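Local coordinates for protein secretion chaperonin CsaA (Picrophilus torridus, PDB 5ZDI) that probably binds tRNA through an OB-fold domain and is thought to act as a chaperone in protein secretion, at residues V14-V20 / K32-F37; D22-A26 / I74-I78; L58-I64 / L94-G100. All blocks are in the same frame, centred on the assembly; numbering follows the deposited sequence. Where two conformers were deposited one is given.

Contact 1. Residues V14-V20 / K32-F37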
loop_
_atom_site.group_PDB
_atom_site.type_symbol
_atom_site.label_atom_id
_atom_site.label_comp_id
_atom_site.label_asym_id
_atom_site.label_seq_id
_atom_site.Cartn_x
_atom_site.Cartn_y
_atom_site.Cartn_z
ATOM N N VAL A 14 -6.812 -4.123 4.193
ATOM C CA VAL A 14 -6.098 -5.347 4.423
ATOM C C VAL A 14 -7.010 -6.510 4.086
ATOM O O VAL A 14 -8.221 -6.475 4.388
ATOM C CB VAL A 14 -5.709 -5.445 5.890
ATOM C CG1 VAL A 14 -5.032 -6.753 6.202
ATOM C CG2 VAL A 14 -4.824 -4.250 6.288
ATOM N N GLY A 15 -6.445 -7.467 3.391
ATOM C CA GLY A 15 -7.142 -8.709 3.065
ATOM C C GLY A 15 -6.202 -9.895 3.367
ATOM O O GLY A 15 -5.038 -9.668 3.485
ATOM N N ILE A 16 -6.719 -11.113 3.394
ATOM C CA ILE A 16 -5.877 -12.327 3.565
ATOM C C ILE A 16 -6.253 -13.296 2.463
ATOM O O ILE A 16 -7.449 -13.619 2.242
ATOM C CB ILE A 16 -6.028 -12.946 4.963
ATOM C CG1 ILE A 16 -5.146 -14.195 5.125
ATOM C CG2 ILE A 16 -7.470 -13.319 5.241
ATOM C CD1 ILE A 16 -4.877 -14.584 6.560
ATOM N N ILE A 17 -5.242 -13.783 1.743
ATOM C CA ILE A 17 -5.499 -14.709 0.682
ATOM C C ILE A 17 -5.860 -16.089 1.281
ATOM O O ILE A 17 -5.087 -16.656 2.083
ATOM C CB ILE A 17 -4.267 -14.826 -0.254
ATOM C CG1 ILE A 17 -3.988 -13.474 -0.952
ATOM C CG2 ILE A 17 -4.455 -15.919 -1.240
ATOM C CD1 ILE A 17 -2.653 -13.364 -1.652
ATOM N N LYS A 18 -6.954 -16.671 0.806
ATOM C CA LYS A 18 -7.421 -17.970 1.296
ATOM C C LYS A 18 -7.356 -19.106 0.297
ATOM O O LYS A 18 -7.259 -20.247 0.727
ATOM C CB LYS A 18 -8.820 -17.894 1.890
ATOM C CG LYS A 18 -8.978 -16.850 2.979
ATOM C CD LYS A 18 -8.100 -17.052 4.203
ATOM C CE LYS A 18 -8.424 -18.318 4.993
ATOM N NZ LYS A 18 -7.745 -18.256 6.254
ATOM N N GLU A 19 -7.429 -18.833 -0.974
ATOM C CA GLU A 19 -7.329 -19.840 -2.022
ATOM C C GLU A 19 -6.591 -19.239 -3.216
ATOM O O GLU A 19 -6.695 -18.009 -3.483
ATOM C CB GLU A 19 -8.706 -20.282 -2.498
ATOM C CG GLU A 19 -9.507 -20.964 -1.447
ATOM C CD GLU A 19 -10.622 -21.824 -2.061
ATOM O OE1 GLU A 19 -11.031 -22.774 -1.366
ATOM O OE2 GLU A 19 -11.029 -21.535 -3.215
ATOM N N VAL A 20 -5.841 -20.064 -3.930
ATOM C CA VAL A 20 -5.079 -19.599 -5.094
ATOM C C VAL A 20 -5.208 -20.652 -6.179
ATOM O O VAL A 20 -5.024 -21.825 -5.851
ATOM C CB VAL A 20 -3.582 -19.460 -4.831
ATOM C CG1 VAL A 20 -2.862 -18.856 -6.076
ATOM C CG2 VAL A 20 -3.313 -18.606 -3.647
ATOM N N LYS A 32 -5.704 -16.613 -10.045
ATOM C CA LYS A 32 -7.012 -16.298 -9.412
ATOM C C LYS A 32 -6.842 -16.436 -7.897
ATOM O O LYS A 32 -6.443 -17.475 -7.360
ATOM C CB LYS A 32 -8.134 -17.233 -9.926
ATOM C CG LYS A 32 -8.411 -17.190 -11.379
ATOM C CD LYS A 32 -9.363 -18.404 -11.610
ATOM C CE LYS A 32 -9.968 -18.282 -12.929
ATOM N NZ LYS A 32 -10.903 -19.429 -13.080
ATOM N N LEU A 33 -7.163 -15.373 -7.176
ATOM C CA LEU A 33 -7.096 -15.321 -5.748
ATOM C C LEU A 33 -8.483 -15.113 -5.134
ATOM O O LEU A 33 -9.250 -14.303 -5.628
ATOM C CB LEU A 33 -6.303 -14.058 -5.307
ATOM C CG LEU A 33 -4.948 -13.848 -5.897
ATOM C CD1 LEU A 33 -4.309 -12.611 -5.290
ATOM C CD2 LEU A 33 -4.084 -15.041 -5.583
ATOM N N LYS A 34 -8.778 -15.870 -4.078
ATOM C CA LYS A 34 -9.964 -15.690 -3.255
ATOM C C LYS A 34 -9.478 -15.146 -1.916
ATOM O O LYS A 34 -8.701 -15.770 -1.215
ATOM C CB LYS A 34 -10.750 -16.978 -3.142
ATOM C CG LYS A 34 -11.916 -16.799 -2.196
ATOM C CD LYS A 34 -12.768 -18.056 -2.243
ATOM C CE LYS A 34 -13.851 -17.979 -1.219
ATOM N NZ LYS A 34 -14.758 -19.097 -1.609
ATOM N N ILE A 35 -9.914 -13.914 -1.601
ATOM C CA ILE A 35 -9.329 -13.103 -0.517
ATOM C C ILE A 35 -10.459 -12.711 0.452
ATOM O O ILE A 35 -11.576 -12.292 0.010
ATOM C CB ILE A 35 -8.742 -11.810 -1.099
ATOM C CG1 ILE A 35 -7.799 -12.143 -2.232
ATOM C CG2 ILE A 35 -8.090 -10.974 -0.026
ATOM C CD1 ILE A 35 -7.181 -10.976 -2.930
ATOM N N TYR A 36 -10.159 -12.829 1.728
ATOM C CA TYR A 36 -11.135 -12.496 2.810
ATOM C C TYR A 36 -10.813 -11.122 3.314
ATOM O O TYR A 36 -9.673 -10.837 3.589
ATOM C CB TYR A 36 -11.009 -13.491 3.945
ATOM C CG TYR A 36 -11.991 -13.219 5.096
ATOM C CD1 TYR A 36 -13.376 -13.283 4.888
ATOM C CD2 TYR A 36 -11.524 -12.914 6.392
ATOM C CE1 TYR A 36 -14.264 -13.071 5.947
ATOM C CE2 TYR A 36 -12.422 -12.618 7.433
ATOM C CZ TYR A 36 -13.772 -12.717 7.193
ATOM O OH TYR A 36 -14.651 -12.448 8.237
ATOM N N PHE A 37 -11.838 -10.254 3.406
ATOM C CA PHE A 37 -11.688 -8.840 3.761
ATOM C C PHE A 37 -12.540 -8.519 5.011
ATOM O O PHE A 37 -12.917 -7.386 5.254
ATOM C CB PHE A 37 -12.174 -8.020 2.575
ATOM C CG PHE A 37 -11.161 -7.929 1.474
ATOM C CD1 PHE A 37 -10.057 -7.063 1.583
ATOM C CD2 PHE A 37 -11.327 -8.636 0.293
ATOM C CE1 PHE A 37 -9.094 -6.969 0.591
ATOM C CE2 PHE A 37 -10.379 -8.529 -0.742
ATOM C CZ PHE A 37 -9.276 -7.728 -0.594
#

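Contact 2. Residues D22-A26 / I74-I78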
loop_
_atom_site.group_PDB
_atom_site.type_symbol
_atom_site.label_atom_id
_atom_site.label_comp_id
_atom_site.label_asym_id
_atom_site.label_seq_id
_atom_site.Cartn_x
_atom_site.Cartn_y
_atom_site.Cartn_z
ATOM N N ASP A 22 -4.483 -21.338 -10.760
ATOM C CA ASP A 22 -3.976 -20.745 -11.994
ATOM C C ASP A 22 -5.074 -20.080 -12.801
ATOM O O ASP A 22 -6.168 -20.633 -12.918
ATOM C CB ASP A 22 -3.194 -21.759 -12.859
ATOM C CG ASP A 22 -1.987 -22.288 -12.163
ATOM O OD1 ASP A 22 -1.165 -21.478 -11.717
ATOM O OD2 ASP A 22 -1.773 -23.510 -12.112
ATOM N N PHE A 23 -4.797 -18.911 -13.390
ATOM C CA PHE A 23 -5.728 -18.255 -14.251
ATOM C C PHE A 23 -5.369 -18.617 -15.726
ATOM O O PHE A 23 -4.799 -17.838 -16.484
ATOM C CB PHE A 23 -5.731 -16.753 -13.979
ATOM C CG PHE A 23 -6.825 -15.974 -14.655
ATOM C CD1 PHE A 23 -7.791 -16.580 -15.443
ATOM C CD2 PHE A 23 -6.852 -14.580 -14.548
ATOM C CE1 PHE A 23 -8.741 -15.822 -16.060
ATOM C CE2 PHE A 23 -7.823 -13.835 -15.168
ATOM C CZ PHE A 23 -8.738 -14.462 -15.984
ATOM N N LYS A 24 -5.799 -19.812 -16.107
ATOM C CA LYS A 24 -5.347 -20.439 -17.366
ATOM C C LYS A 24 -5.698 -19.659 -18.621
ATOM O O LYS A 24 -4.912 -19.593 -19.587
ATOM C CB LYS A 24 -5.959 -21.827 -17.441
ATOM C CG LYS A 24 -5.375 -22.714 -16.388
ATOM C CD LYS A 24 -6.041 -24.074 -16.437
ATOM C CE LYS A 24 -5.567 -24.925 -15.301
ATOM N NZ LYS A 24 -6.406 -26.134 -15.253
ATOM N N GLU A 25 -6.825 -18.984 -18.592
ATOM C CA GLU A 25 -7.264 -18.247 -19.770
ATOM C C GLU A 25 -6.635 -16.874 -19.934
ATOM O O GLU A 25 -6.871 -16.188 -20.973
ATOM C CB GLU A 25 -8.810 -18.052 -19.662
ATOM C CG GLU A 25 -9.586 -19.363 -19.541
ATOM C CD GLU A 25 -9.780 -19.922 -18.114
ATOM O OE1 GLU A 25 -9.069 -19.537 -17.095
ATOM O OE2 GLU A 25 -10.683 -20.817 -18.026
ATOM N N ALA A 26 -5.919 -16.361 -18.923
ATOM C CA ALA A 26 -5.427 -15.003 -18.984
ATOM C C ALA A 26 -4.240 -14.960 -19.949
ATOM O O ALA A 26 -3.446 -15.874 -19.975
ATOM C CB ALA A 26 -5.003 -14.477 -17.654
ATOM N N ILE A 74 -12.272 -10.380 -17.070
ATOM C CA ILE A 74 -11.093 -10.778 -17.788
ATOM C C ILE A 74 -11.409 -12.213 -18.230
ATOM O O ILE A 74 -11.668 -13.094 -17.393
ATOM C CB ILE A 74 -9.843 -10.785 -16.902
ATOM C CG1 ILE A 74 -9.603 -9.414 -16.268
ATOM C CG2 ILE A 74 -8.614 -11.244 -17.712
ATOM C CD1 ILE A 74 -8.547 -9.376 -15.197
ATOM N N ALA A 75 -11.477 -12.434 -19.553
ATOM C CA ALA A 75 -12.053 -13.659 -20.093
ATOM C C ALA A 75 -13.372 -13.965 -19.436
ATOM O O ALA A 75 -14.257 -13.113 -19.421
ATOM C CB ALA A 75 -11.042 -14.830 -19.993
ATOM N N ASN A 76 -13.510 -15.163 -18.881
ATOM C CA ASN A 76 -14.667 -15.631 -18.118
ATOM C C ASN A 76 -14.605 -15.445 -16.585
ATOM O O ASN A 76 -15.342 -16.086 -15.851
ATOM C CB ASN A 76 -14.774 -17.145 -18.351
ATOM C CG ASN A 76 -13.556 -17.914 -17.795
ATOM O OD1 ASN A 76 -12.393 -17.456 -17.869
ATOM N ND2 ASN A 76 -13.821 -19.091 -17.226
ATOM N N PHE A 77 -13.712 -14.583 -16.100
ATOM C CA PHE A 77 -13.488 -14.404 -14.653
ATOM C C PHE A 77 -13.746 -12.939 -14.322
ATOM O O PHE A 77 -13.416 -12.063 -15.124
ATOM C CB PHE A 77 -12.032 -14.765 -14.386
ATOM C CG PHE A 77 -11.593 -14.592 -12.956
ATOM C CD1 PHE A 77 -12.075 -15.407 -11.942
ATOM C CD2 PHE A 77 -10.698 -13.580 -12.640
ATOM C CE1 PHE A 77 -11.616 -15.232 -10.629
ATOM C CE2 PHE A 77 -10.254 -13.404 -11.317
ATOM C CZ PHE A 77 -10.700 -14.222 -10.326
ATOM N N ILE A 78 -14.306 -12.686 -13.150
ATOM C CA ILE A 78 -14.497 -11.314 -12.679
ATOM C C ILE A 78 -13.536 -11.036 -11.526
ATOM O O ILE A 78 -13.657 -11.635 -10.446
ATOM C CB ILE A 78 -15.956 -11.076 -12.226
ATOM C CG1 ILE A 78 -16.896 -11.336 -13.398
ATOM C CG2 ILE A 78 -16.125 -9.662 -11.709
ATOM C CD1 ILE A 78 -18.350 -11.376 -12.982
#

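Contact 3. Residues L58-I64 / L94-G100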
loop_
_atom_site.group_PDB
_atom_site.type_symbol
_atom_site.label_atom_id
_atom_site.label_comp_id
_atom_site.label_asym_id
_atom_site.label_seq_id
_atom_site.Cartn_x
_atom_site.Cartn_y
_atom_site.Cartn_z
ATOM N N LEU A 58 1.414 -17.774 -0.959
ATOM C CA LEU A 58 0.378 -16.778 -0.886
ATOM C C LEU A 58 -0.738 -17.195 0.086
ATOM O O LEU A 58 -1.485 -16.369 0.558
ATOM C CB LEU A 58 -0.176 -16.520 -2.284
ATOM C CG LEU A 58 0.767 -16.055 -3.332
ATOM C CD1 LEU A 58 0.167 -16.044 -4.725
ATOM C CD2 LEU A 58 1.216 -14.621 -2.981
ATOM N N ILE A 59 -0.916 -18.491 0.334
ATOM C CA ILE A 59 -1.974 -18.937 1.268
ATOM C C ILE A 59 -1.766 -18.311 2.645
ATOM O O ILE A 59 -0.664 -18.379 3.269
ATOM C CB ILE A 59 -1.982 -20.458 1.354
ATOM C CG1 ILE A 59 -2.299 -21.052 -0.038
ATOM C CG2 ILE A 59 -2.907 -20.946 2.453
ATOM C CD1 ILE A 59 -3.763 -21.016 -0.373
ATOM N N ASN A 60 -2.858 -17.725 3.158
ATOM C CA ASN A 60 -2.810 -16.984 4.386
ATOM C C ASN A 60 -1.855 -15.815 4.497
ATOM O O ASN A 60 -1.553 -15.326 5.598
ATOM C CB ASN A 60 -2.771 -17.971 5.611
ATOM C CG ASN A 60 -4.122 -18.709 5.742
ATOM O OD1 ASN A 60 -5.214 -18.022 5.725
ATOM N ND2 ASN A 60 -4.097 -20.067 5.762
ATOM N N LYS A 61 -1.446 -15.267 3.347
ATOM C CA LYS A 61 -0.702 -14.023 3.323
ATOM C C LYS A 61 -1.610 -12.792 3.403
ATOM O O LYS A 61 -2.612 -12.710 2.649
ATOM C CB LYS A 61 0.135 -13.971 2.027
ATOM C CG LYS A 61 1.217 -12.930 2.044
ATOM C CD LYS A 61 1.848 -12.849 0.678
ATOM C CE LYS A 61 2.776 -11.621 0.440
ATOM N NZ LYS A 61 3.796 -11.505 1.410
ATOM N N LYS A 62 -1.276 -11.832 4.288
ATOM C CA LYS A 62 -2.011 -10.548 4.365
ATOM C C LYS A 62 -1.541 -9.631 3.254
ATOM O O LYS A 62 -0.324 -9.436 3.031
ATOM C CB LYS A 62 -1.841 -9.855 5.721
ATOM C CG LYS A 62 -2.441 -10.659 6.815
ATOM C CD LYS A 62 -2.192 -10.003 8.158
ATOM C CE LYS A 62 -2.732 -10.945 9.225
ATOM N NZ LYS A 62 -2.361 -10.346 10.564
ATOM N N ILE A 63 -2.484 -9.193 2.481
ATOM C CA ILE A 63 -2.213 -8.335 1.324
ATOM C C ILE A 63 -3.030 -7.025 1.483
ATOM O O ILE A 63 -3.826 -6.880 2.427
ATOM C CB ILE A 63 -2.570 -9.059 0.001
ATOM C CG1 ILE A 63 -4.001 -9.570 -0.098
ATOM C CG2 ILE A 63 -1.655 -10.247 -0.212
ATOM C CD1 ILE A 63 -5.023 -8.476 -0.286
ATOM N N ILE A 64 -2.801 -6.101 0.546
ATOM C CA ILE A 64 -3.486 -4.883 0.490
ATOM C C ILE A 64 -4.165 -4.718 -0.831
ATOM O O ILE A 64 -3.584 -4.969 -1.870
ATOM C CB ILE A 64 -2.390 -3.733 0.646
ATOM C CG1 ILE A 64 -1.528 -3.946 1.891
ATOM C CG2 ILE A 64 -2.976 -2.347 0.686
ATOM C CD1 ILE A 64 -2.298 -3.919 3.214
ATOM N N LEU A 94 4.481 -7.971 -3.578
ATOM C CA LEU A 94 3.297 -7.564 -2.805
ATOM C C LEU A 94 3.623 -6.598 -1.676
ATOM O O LEU A 94 4.632 -6.745 -0.953
ATOM C CB LEU A 94 2.557 -8.753 -2.196
ATOM C CG LEU A 94 1.962 -9.679 -3.285
ATOM C CD1 LEU A 94 1.541 -10.995 -2.633
ATOM C CD2 LEU A 94 0.830 -8.958 -4.055
ATOM N N LEU A 95 2.651 -5.741 -1.406
ATOM C CA LEU A 95 2.585 -4.955 -0.205
ATOM C C LEU A 95 1.969 -5.758 0.921
ATOM O O LEU A 95 0.984 -6.535 0.676
ATOM C CB LEU A 95 1.729 -3.715 -0.436
ATOM C CG LEU A 95 2.109 -2.778 -1.534
ATOM C CD1 LEU A 95 1.414 -1.420 -1.351
ATOM C CD2 LEU A 95 3.557 -2.548 -1.706
ATOM N N THR A 96 2.565 -5.673 2.135
ATOM C CA THR A 96 2.007 -6.353 3.281
ATOM C C THR A 96 1.932 -5.366 4.463
ATOM O O THR A 96 2.839 -4.498 4.606
ATOM C CB THR A 96 2.881 -7.590 3.635
ATOM O OG1 THR A 96 4.009 -7.208 4.394
ATOM C CG2 THR A 96 3.379 -8.363 2.298
ATOM N N PRO A 97 0.903 -5.471 5.331
ATOM C CA PRO A 97 0.930 -4.642 6.502
ATOM C C PRO A 97 1.776 -5.243 7.585
ATOM O O PRO A 97 1.846 -6.456 7.707
ATOM C CB PRO A 97 -0.550 -4.615 6.948
ATOM C CG PRO A 97 -1.034 -5.975 6.589
ATOM C CD PRO A 97 -0.320 -6.318 5.342
ATOM N N ASP A 98 2.365 -4.410 8.432
ATOM C CA ASP A 98 3.174 -4.943 9.531
ATOM C C ASP A 98 2.295 -5.737 10.514
ATOM O O ASP A 98 2.797 -6.522 11.283
ATOM C CB ASP A 98 3.887 -3.820 10.288
ATOM C CG ASP A 98 5.162 -3.311 9.603
ATOM O OD1 ASP A 98 5.698 -3.912 8.641
ATOM O OD2 ASP A 98 5.642 -2.281 10.080
ATOM N N GLY A 99 1.014 -5.481 10.493
ATOM C CA GLY A 99 0.068 -6.199 11.288
ATOM C C GLY A 99 -1.303 -5.693 10.926
ATOM O O GLY A 99 -1.464 -4.757 10.149
ATOM N N GLY A 100 -2.341 -6.366 11.440
ATOM C CA GLY A 100 -3.699 -5.952 11.141
ATOM C C GLY A 100 -4.598 -7.116 10.765
ATOM O O GLY A 100 -4.159 -8.231 10.601
HETATM O O HOH W 1 -0.731 -6.573 -1.356
#

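Contact 1. Residues V14-V20 / K32-F37
Ile16 and Tyr36 form a hydrogen-bonded pair at one end of an antiparallel ladder between strands 14-20 and 32-36, whose short axes lie at 133° to each other. Ile16 N gives to Tyr36 O at 3.0 Å, and Tyr36 N returns to Ile16 O at 2.9 Å. Further on the pairing slips by one residue. Lys34 O takes Lys18 N at 2.8 Å and, weakly, Glu19 N as well, while Lys34 N goes back to Glu19 O. That is a classic beta bulge, with Lys18 and Glu19 both facing Lys34.

The two strands make the hairpin of an OB-type barrel. Ile17, Val20, Leu33 and Ile35 share its inward face, where Ile63 of strand 62-66 meets Ile17 and Ile35, and Val83 of strand 77-88 meets Leu33 and Ile35. Val20 and Leu33 lie alongside, CG1 touching CD2 at 4.0 Å, whereas Ile17 CD1 leans across to Leu33 CD1 at 4.1 Å.

On the other face Ile16 CG2 sits at the edge of the Tyr36 ring, near its plane. Glu19 and Lys34 run side by side in the same direction, yet Glu19 OE2 and Lys34 NZ stay 4.7 Å apart; the lysine instead makes a cation-pi contact with Tyr43. From the bulge, the Lys18 chain bends at chi2 and chi3, its CG beside Tyr36 CB and its NZ hydrogen-bonded to Asn60. Beyond the strand end, Phe37 brings CE1 to 3.6 Å from Gly15 CA, an approach made possible by a glycine's bare backbone.

Contact 2. Residues D22-A26 / I74-I78
Phe23 and Phe77 each carry CG opposite the backbone N, with chi1 at -170° and 178°, and those two settings send the rings toward one another between two turns. One is the type I turn from Phe23 to Ala26, in the connection that follows strand 12-22. The other is the type II' turn from Ile74 to Phe77, the tight two-residue loop of the hairpin joining strands 72-74 and 77-88; Phe77 N closes it on Ile74 O at 2.8 Å.

The rings meet edge-to-face, the edge of Phe77 directed at the face of Phe23, with centroids 5.0 Å apart and planes at 57°. Contact reaches back to the root of Phe77, since Phe23 CZ is 3.7 Å from Phe77 CB. Ala26 CB, from Phe23's own turn, sits over the opposite face of the same ring. At the outer end Phe23 CZ also meets Ile74 CG2 at 3.7 Å, and the ring edge there faces Ile74 O, 3.5 Å from CZ and in the ring plane. Lys32 and Ser47 line the ring from neighbouring strands.

Toward solvent the packing turns polar. Glu25 CB lies 3.9 Å from Ala75 CB, and the chain then bends at chi2, so that the side chains of Glu25 and Asn76 cross at about a right angle. Glu25 CD comes to 3.6 Å from Asn76 OD1, while Glu25 OE2 and Asn76 ND2 remain 3.7 Å apart.

No hydrogen bond spans the two turns, so cohesion probably comes mainly from burying Phe23, perhaps helped by the slightly positive ring edge facing the carbonyl oxygen of Ile74.

Contact 3. Residues L58-I64 / L94-G100
Leu94 CD1 lies where three side chains of the 58-64 segment converge, in the OB barrel, at a place where strands 62-64 and 94-97 cross at 113° without direct backbone bonds; strand 77-88 pairs with both. Leu58 comes in at about a right angle, CD2 to Leu94 CD1 at 3.7 Å, and Ile63 CG2 approaches the same methyl obliquely at 4.1 Å. Lys61 passes obliquely too, and its CE is pressed to 3.4 Å from Leu94 CD1, tighter than usual van der Waals contact. Outside the two segments, its ammonium forms a salt bridge with Asp98 of the second subunit.

Farther along, Ile64 and Pro97 slide past each other in opposite directions, Ile64 CD1 reaching Pro97 CD at 3.8 Å. Leu95, by contrast, stands nearly perpendicular to Ile64, with CB 4.0 Å from CG1. A water takes over where the backbones diverge: Ile64 N gives to it at 2.9 Å, and it donates to Leu95 O at 2.7 Å. Lys62 O, buried here, has no polar partner. Leu95, Thr96 and Pro97 also pair antiparallel with a strand of the second subunit, so the sheet continues through the dimer interface.

Lys62 sets CB beside the Pro97 ring, with the chain extended beyond CG. NZ ends 2.8 Å from Gly100 O, bonded in the carbonyl plane with a C=O...N angle of 160°.

How the contacts relate
All three contacts belong to one curled antiparallel sheet. Contact 1 is the hairpin of strands 12-22 and 31-36; contact 3 lies about 10 Å away between centres, its strand 62-66 being the next neighbour of 12-22. They touch directly, Ile17 O meeting Asn60 N. Contact 2 lies at the loop end of that hairpin, where its connection meets the turn between strands 72-74 and 77-88, its centre about 16 Å from that of contact 1, with Lys32 touching both phenylalanines. Contacts 2 and 3 lie on opposite sides of the chain's centre, their centres about 23 Å apart. Contact 1 closes before contact 3 opens, while contact 2's segments interleave with those of both. Contact 3 alone extends the sheet into the second subunit.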